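Local coordinates for PspGI restriction endonuclease (PDB 3BM3), which binds DNA and probably cuts it at a specific sequence, as a type II restriction endonuclease captured here in complex with substrate DNA, at residues 123-128 with 135-140; 154-159 with 185-190. The protein carries 2 engineered substitutions. All blocks are in the same frame, centred on the assembly; numbering follows the deposited sequence.

In the fold
Following the chain from the N terminus, contact 1 comes first. Residues 123-128 run out, the chain turns within six residues and Glu135 pairs antiparallel with Ile125; 136-140 then leads on into the larger sheet. Contact 2 opens only after that loop is complete, so the two follow in series and neither nest nor cross. It closes a longer loop, the beta-alpha-beta crossover from strand 155-160 through helix 167-181 to strand 186-191. The two meet at the sheet. Strand 139-141, which begins within contact 1, pairs antiparallel with strand 155-160, and Phe139 O lies 2.8 Å from Ile157 N. Contact 1 thus joins the small two-stranded sheet to the edge of the five-stranded sheet, and contact 2 builds its interior.

Contact 1. Residues 123-128 with 135-140; sequences RVIKIY and EKPAFI. Engineered in segment 135-140: Ala138 (natural residue Asp).
Ile125 turns CG1 anti to its carbonyl carbon (chi1 -59°) and extends it (chi2 176°), which carries CD1 to the ring of Pro137. Ile140 has the same two torsions, and its CD1 meets Ile125 CG1 at 3.9 Å. Ile125 CD1 lies 3.8 Å from Pro137 CG, the two side chains crossing at about a right angle. Of the Arg123 side chain, CB does the touching, 4.0 Å from Ile140 CD1. Glu135 CG rests against Ile127 CG1 and CD1, the two side chains meeting at a slant.

The backbones form one antiparallel hydrogen-bonded pair, Ile125 with Glu135. Ile125 N gives a nearly straight bond to Glu135 O at 2.7 Å. Glu135 N returns a more bent bond to Ile125 O at 3.0 Å. Val124 CA-H also points to Glu135 O, at 3.4 Å from CA.

The charged ends of Lys136 and Glu135 turn to partners outside the two segments. Lys136 NZ makes a salt bridge to Asp122. The Glu135 carboxylate is held by Arg168 and Tyr199 of the second subunit. The chemistry is therefore divided: an apolar cluster and two backbone bonds hold the hairpin, while a buried carboxylate, probably kept ionised by the arginine, ties it to the dimer partner.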
loop_
_atom_site.group_PDB
_atom_site.type_symbol
_atom_site.label_atom_id
_atom_site.label_comp_id
_atom_site.label_asym_id
_atom_site.label_seq_id
_atom_site.Cartn_x
_atom_site.Cartn_y
_atom_site.Cartn_z
ATOM N N ARG C 123 -4.272 -12.484 -14.182
ATOM C CA ARG C 123 -3.764 -13.834 -14.050
ATOM C C ARG C 123 -2.965 -13.940 -12.762
ATOM O O ARG C 123 -2.212 -13.047 -12.423
ATOM C CB ARG C 123 -2.953 -14.227 -15.287
ATOM C CG ARG C 123 -3.780 -14.166 -16.564
ATOM C CD ARG C 123 -5.128 -14.887 -16.433
ATOM N NE ARG C 123 -5.660 -15.222 -17.762
ATOM C CZ ARG C 123 -6.315 -14.392 -18.571
ATOM N NH1 ARG C 123 -6.574 -13.150 -18.214
ATOM N NH2 ARG C 123 -6.721 -14.820 -19.758
ATOM N N VAL C 124 -3.199 -15.017 -12.032
ATOM C CA VAL C 124 -2.494 -15.307 -10.818
ATOM C C VAL C 124 -1.377 -16.280 -11.132
ATOM O O VAL C 124 -1.593 -17.348 -11.759
ATOM C CB VAL C 124 -3.451 -15.877 -9.782
ATOM C CG1 VAL C 124 -2.721 -16.156 -8.469
ATOM C CG2 VAL C 124 -4.604 -14.889 -9.588
ATOM N N ILE C 125 -0.164 -15.897 -10.728
ATOM C CA ILE C 125 0.992 -16.745 -10.866
ATOM C C ILE C 125 1.085 -17.522 -9.562
ATOM O O ILE C 125 1.416 -16.977 -8.525
ATOM C CB ILE C 125 2.273 -15.942 -11.113
ATOM C CG1 ILE C 125 2.123 -15.118 -12.384
ATOM C CG2 ILE C 125 3.474 -16.901 -11.174
ATOM C CD1 ILE C 125 3.323 -14.220 -12.650
ATOM N N LYS C 126 0.752 -18.801 -9.617
ATOM C CA LYS C 126 0.704 -19.605 -8.401
ATOM C C LYS C 126 2.110 -19.810 -7.888
ATOM O O LYS C 126 3.044 -20.034 -8.658
ATOM C CB LYS C 126 -0.015 -20.931 -8.624
ATOM C CG LYS C 126 -1.530 -20.799 -8.621
ATOM C CD LYS C 126 -2.052 -20.566 -10.033
ATOM C CE LYS C 126 -3.376 -19.833 -10.079
ATOM N NZ LYS C 126 -3.545 -19.218 -11.402
ATOM N N ILE C 127 2.259 -19.676 -6.577
ATOM C CA ILE C 127 3.545 -19.777 -5.938
ATOM C C ILE C 127 3.732 -21.098 -5.255
ATOM O O ILE C 127 4.852 -21.624 -5.238
ATOM C CB ILE C 127 3.727 -18.639 -4.897
ATOM C CG1 ILE C 127 3.654 -17.265 -5.589
ATOM C CG2 ILE C 127 5.030 -18.773 -4.180
ATOM C CD1 ILE C 127 4.597 -17.133 -6.764
ATOM N N TYR C 128 2.652 -21.593 -4.668
ATOM C CA TYR C 128 2.632 -22.857 -3.942
ATOM C C TYR C 128 1.666 -23.822 -4.577
ATOM O O TYR C 128 0.581 -23.428 -4.981
ATOM C CB TYR C 128 2.179 -22.582 -2.515
ATOM C CG TYR C 128 3.048 -21.557 -1.812
ATOM C CD1 TYR C 128 4.333 -21.867 -1.426
ATOM C CD2 TYR C 128 2.588 -20.276 -1.540
ATOM C CE1 TYR C 128 5.152 -20.947 -0.780
ATOM C CE2 TYR C 128 3.402 -19.346 -0.917
ATOM C CZ TYR C 128 4.682 -19.690 -0.513
ATOM O OH TYR C 128 5.500 -18.783 0.135
ATOM N N GLU C 135 0.845 -14.493 -6.958
ATOM C CA GLU C 135 1.184 -13.160 -7.337
ATOM C C GLU C 135 0.430 -12.742 -8.598
ATOM O O GLU C 135 0.132 -13.572 -9.478
ATOM C CB GLU C 135 2.676 -13.007 -7.473
ATOM C CG GLU C 135 3.404 -13.248 -6.194
ATOM C CD GLU C 135 2.915 -12.325 -5.089
ATOM O OE1 GLU C 135 3.092 -11.117 -5.226
ATOM O OE2 GLU C 135 2.304 -12.838 -4.129
ATOM N N LYS C 136 0.120 -11.452 -8.679
ATOM C CA LYS C 136 -0.793 -10.955 -9.691
ATOM C C LYS C 136 -0.281 -9.648 -10.305
ATOM O O LYS C 136 -0.777 -8.554 -10.017
ATOM C CB LYS C 136 -2.199 -10.818 -9.107
ATOM C CG LYS C 136 -3.266 -10.570 -10.149
ATOM C CD LYS C 136 -4.603 -10.236 -9.510
ATOM C CE LYS C 136 -5.328 -9.215 -10.338
ATOM N NZ LYS C 136 -6.762 -9.193 -10.016
ATOM N N PRO C 137 0.721 -9.770 -11.181
ATOM C CA PRO C 137 1.136 -8.605 -11.918
ATOM C C PRO C 137 -0.089 -8.065 -12.661
ATOM O O PRO C 137 -0.965 -8.841 -13.084
ATOM C CB PRO C 137 2.177 -9.142 -12.910
ATOM C CG PRO C 137 2.422 -10.530 -12.570
ATOM C CD PRO C 137 1.464 -10.986 -11.542
ATOM N N ALA C 138 -0.153 -6.754 -12.833
ATOM C CA ALA C 138 -1.220 -6.159 -13.620
ATOM C C ALA C 138 -1.267 -6.765 -14.998
ATOM O O ALA C 138 -2.332 -7.081 -15.491
ATOM C CB ALA C 138 -1.092 -4.634 -13.753
ATOM N N PHE C 139 -0.100 -6.919 -15.618
ATOM C CA PHE C 139 -0.025 -7.497 -16.937
ATOM C C PHE C 139 1.092 -8.498 -17.020
ATOM O O PHE C 139 2.148 -8.326 -16.437
ATOM C CB PHE C 139 0.179 -6.403 -17.979
ATOM C CG PHE C 139 -0.929 -5.405 -17.975
ATOM C CD1 PHE C 139 -2.110 -5.696 -18.624
ATOM C CD2 PHE C 139 -0.836 -4.228 -17.269
ATOM C CE1 PHE C 139 -3.190 -4.816 -18.593
ATOM C CE2 PHE C 139 -1.915 -3.336 -17.246
ATOM C CZ PHE C 139 -3.070 -3.632 -17.912
ATOM N N ILE C 140 0.810 -9.548 -17.757
ATOM C CA ILE C 140 1.812 -10.502 -18.130
ATOM C C ILE C 140 1.847 -10.476 -19.628
ATOM O O ILE C 140 0.829 -10.671 -20.294
ATOM C CB ILE C 140 1.469 -11.900 -17.656
ATOM C CG1 ILE C 140 1.302 -11.906 -16.145
ATOM C CG2 ILE C 140 2.584 -12.884 -18.071
ATOM C CD1 ILE C 140 0.875 -13.206 -15.569
#

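Contact 2. Residues 154-159 with 185-190; sequences AILITV and INFWFV
Ile155 sets its CG2 methyl over the face of the Trp188 indole. CG2, anti to the backbone N, lies 3.6 Å from the centroid of the five-membered ring, a CH-pi contact. The extended CG1 branch (chi2 170°) carries Ile155 CD1 to the six-membered ring, 3.7 Å from Trp188 CH2. Replacing Trp188 with an alanine would probably leave both Ile155 methyls without their aromatic partner and open a gap beside them. Farther along this face, Ile157 CG2 meets Val190 CG2 at 3.7 Å.

On the other face Leu156 CB packs on Phe187 CD1 at 4.0 Å. Thr158 OG1 stands obliquely to the Phe187 ring and, in the conformer described, hydrogen-bonds to Glu173.

Between the faces run four parallel-strand bonds. Trp188 N to Leu156 O, at 2.7 Å, is the shortest. At the polar edge Asn186 ND2 bonds Ala154 O at 3.0 Å and also Ser152 O. A water bridges Ala154 O and Asn186 N.

These are adjacent strands of the mixed sheet, consistent with the PD-(D/E)XK nuclease core of the EcoRII C-terminal family. Strands 139-141 and 211-214 flank them. Helix 249-259 covers the Trp188 face, and crossover helix 167-181 packs on the Leu156 face.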
loop_
_atom_site.group_PDB
_atom_site.type_symbol
_atom_site.label_atom_id
_atom_site.label_comp_id
_atom_site.label_asym_id
_atom_site.label_seq_id
_atom_site.Cartn_x
_atom_site.Cartn_y
_atom_site.Cartn_z
ATOM N N ALA C 154 8.911 -13.650 -20.930
ATOM C CA ALA C 154 7.697 -12.849 -20.668
ATOM C C ALA C 154 8.071 -11.650 -19.811
ATOM O O ALA C 154 9.117 -11.627 -19.144
ATOM C CB ALA C 154 6.647 -13.677 -19.937
ATOM N N ILE C 155 7.181 -10.666 -19.833
ATOM C CA ILE C 155 7.341 -9.474 -19.025
ATOM C C ILE C 155 6.210 -9.447 -18.026
ATOM O O ILE C 155 5.058 -9.594 -18.407
ATOM C CB ILE C 155 7.301 -8.186 -19.844
ATOM C CG1 ILE C 155 8.152 -8.294 -21.100
ATOM C CG2 ILE C 155 7.714 -6.989 -18.963
ATOM C CD1 ILE C 155 7.939 -7.098 -22.072
ATOM N N LEU C 156 6.559 -9.230 -16.758
ATOM C CA LEU C 156 5.591 -8.976 -15.725
ATOM C C LEU C 156 5.619 -7.474 -15.502
ATOM O O LEU C 156 6.685 -6.870 -15.288
ATOM C CB LEU C 156 5.965 -9.694 -14.444
ATOM C CG LEU C 156 6.313 -11.153 -14.660
ATOM C CD1 LEU C 156 6.601 -11.805 -13.343
ATOM C CD2 LEU C 156 5.162 -11.837 -15.394
ATOM N N ILE C 157 4.437 -6.879 -15.550
ATOM C CA ILE C 157 4.323 -5.446 -15.388
ATOM C C ILE C 157 3.371 -5.150 -14.264
ATOM O O ILE C 157 2.223 -5.635 -14.279
ATOM C CB ILE C 157 3.814 -4.758 -16.637
ATOM C CG1 ILE C 157 4.677 -5.145 -17.838
ATOM C CG2 ILE C 157 3.865 -3.237 -16.410
ATOM C CD1 ILE C 157 4.292 -4.489 -19.179
ATOM N N THR C 158 3.853 -4.401 -13.284
ATOM C CA THR C 158 3.030 -3.927 -12.191
ATOM C C THR C 158 2.757 -2.462 -12.501
ATOM O O THR C 158 3.649 -1.738 -12.940
ATOM C CB THR C 158 3.718 -4.127 -10.817
ATOM O OG1 THR C 158 3.888 -5.531 -10.569
ATOM C CG2 THR C 158 2.861 -3.524 -9.708
ATOM N N VAL C 159 1.505 -2.045 -12.334
ATOM C CA VAL C 159 1.084 -0.747 -12.718
ATOM C C VAL C 159 0.395 -0.104 -11.516
ATOM O O VAL C 159 -0.433 -0.739 -10.875
ATOM C CB VAL C 159 0.135 -0.872 -13.883
ATOM C CG1 VAL C 159 -0.590 0.398 -14.136
ATOM C CG2 VAL C 159 0.905 -1.330 -15.124
ATOM N N ILE C 185 13.511 -13.594 -14.432
ATOM C CA ILE C 185 12.247 -12.949 -14.745
ATOM C C ILE C 185 12.501 -11.496 -15.159
ATOM O O ILE C 185 13.566 -10.923 -14.874
ATOM C CB ILE C 185 11.249 -13.017 -13.594
ATOM C CG1 ILE C 185 11.657 -12.113 -12.423
ATOM C CG2 ILE C 185 11.037 -14.452 -13.154
ATOM C CD1 ILE C 185 10.537 -12.014 -11.365
ATOM N N ASN C 186 11.518 -10.933 -15.860
ATOM C CA ASN C 186 11.525 -9.554 -16.290
ATOM C C ASN C 186 10.358 -8.891 -15.580
ATOM O O ASN C 186 9.216 -9.192 -15.847
ATOM C CB ASN C 186 11.344 -9.483 -17.780
ATOM C CG ASN C 186 12.441 -10.196 -18.510
ATOM O OD1 ASN C 186 13.583 -9.789 -18.450
ATOM N ND2 ASN C 186 12.100 -11.310 -19.149
ATOM N N PHE C 187 10.681 -8.008 -14.662
ATOM C CA PHE C 187 9.657 -7.409 -13.821
ATOM C C PHE C 187 9.792 -5.910 -13.940
ATOM O O PHE C 187 10.836 -5.351 -13.560
ATOM C CB PHE C 187 9.867 -7.836 -12.380
ATOM C CG PHE C 187 8.726 -7.495 -11.492
ATOM C CD1 PHE C 187 7.787 -8.443 -11.164
ATOM C CD2 PHE C 187 8.590 -6.211 -10.985
ATOM C CE1 PHE C 187 6.717 -8.128 -10.345
ATOM C CE2 PHE C 187 7.519 -5.894 -10.172
ATOM C CZ PHE C 187 6.609 -6.848 -9.846
ATOM N N TRP C 188 8.760 -5.268 -14.502
ATOM C CA TRP C 188 8.819 -3.852 -14.777
ATOM C C TRP C 188 7.755 -3.160 -13.951
ATOM O O TRP C 188 6.674 -3.682 -13.774
ATOM C CB TRP C 188 8.585 -3.542 -16.258
ATOM C CG TRP C 188 9.568 -4.152 -17.204
ATOM C CD1 TRP C 188 10.636 -4.926 -16.906
ATOM C CD2 TRP C 188 9.532 -4.058 -18.634
ATOM N NE1 TRP C 188 11.271 -5.333 -18.058
ATOM C CE2 TRP C 188 10.626 -4.786 -19.128
ATOM C CE3 TRP C 188 8.718 -3.372 -19.539
ATOM C CZ2 TRP C 188 10.895 -4.877 -20.489
ATOM C CZ3 TRP C 188 8.977 -3.498 -20.898
ATOM C CH2 TRP C 188 10.061 -4.214 -21.346
ATOM N N PHE C 189 8.087 -1.976 -13.467
ATOM C CA PHE C 189 7.171 -1.202 -12.654
ATOM C C PHE C 189 6.797 0.029 -13.429
ATOM O O PHE C 189 7.647 0.757 -13.954
ATOM C CB PHE C 189 7.870 -0.756 -11.383
ATOM C CG PHE C 189 7.026 0.101 -10.491
ATOM C CD1 PHE C 189 6.228 -0.490 -9.520
ATOM C CD2 PHE C 189 6.995 1.454 -10.641
ATOM C CE1 PHE C 189 5.402 0.292 -8.715
ATOM C CE2 PHE C 189 6.171 2.236 -9.826
ATOM C CZ PHE C 189 5.407 1.649 -8.864
ATOM N N VAL C 190 5.506 0.313 -13.410
ATOM C CA VAL C 190 4.963 1.513 -14.017
ATOM C C VAL C 190 4.188 2.292 -12.955
ATOM O O VAL C 190 3.293 1.747 -12.339
ATOM C CB VAL C 190 3.981 1.168 -15.152
ATOM C CG1 VAL C 190 3.383 2.420 -15.723
ATOM C CG2 VAL C 190 4.647 0.326 -16.192
HETATM O O HOH W 1 9.341 -12.592 -16.510
#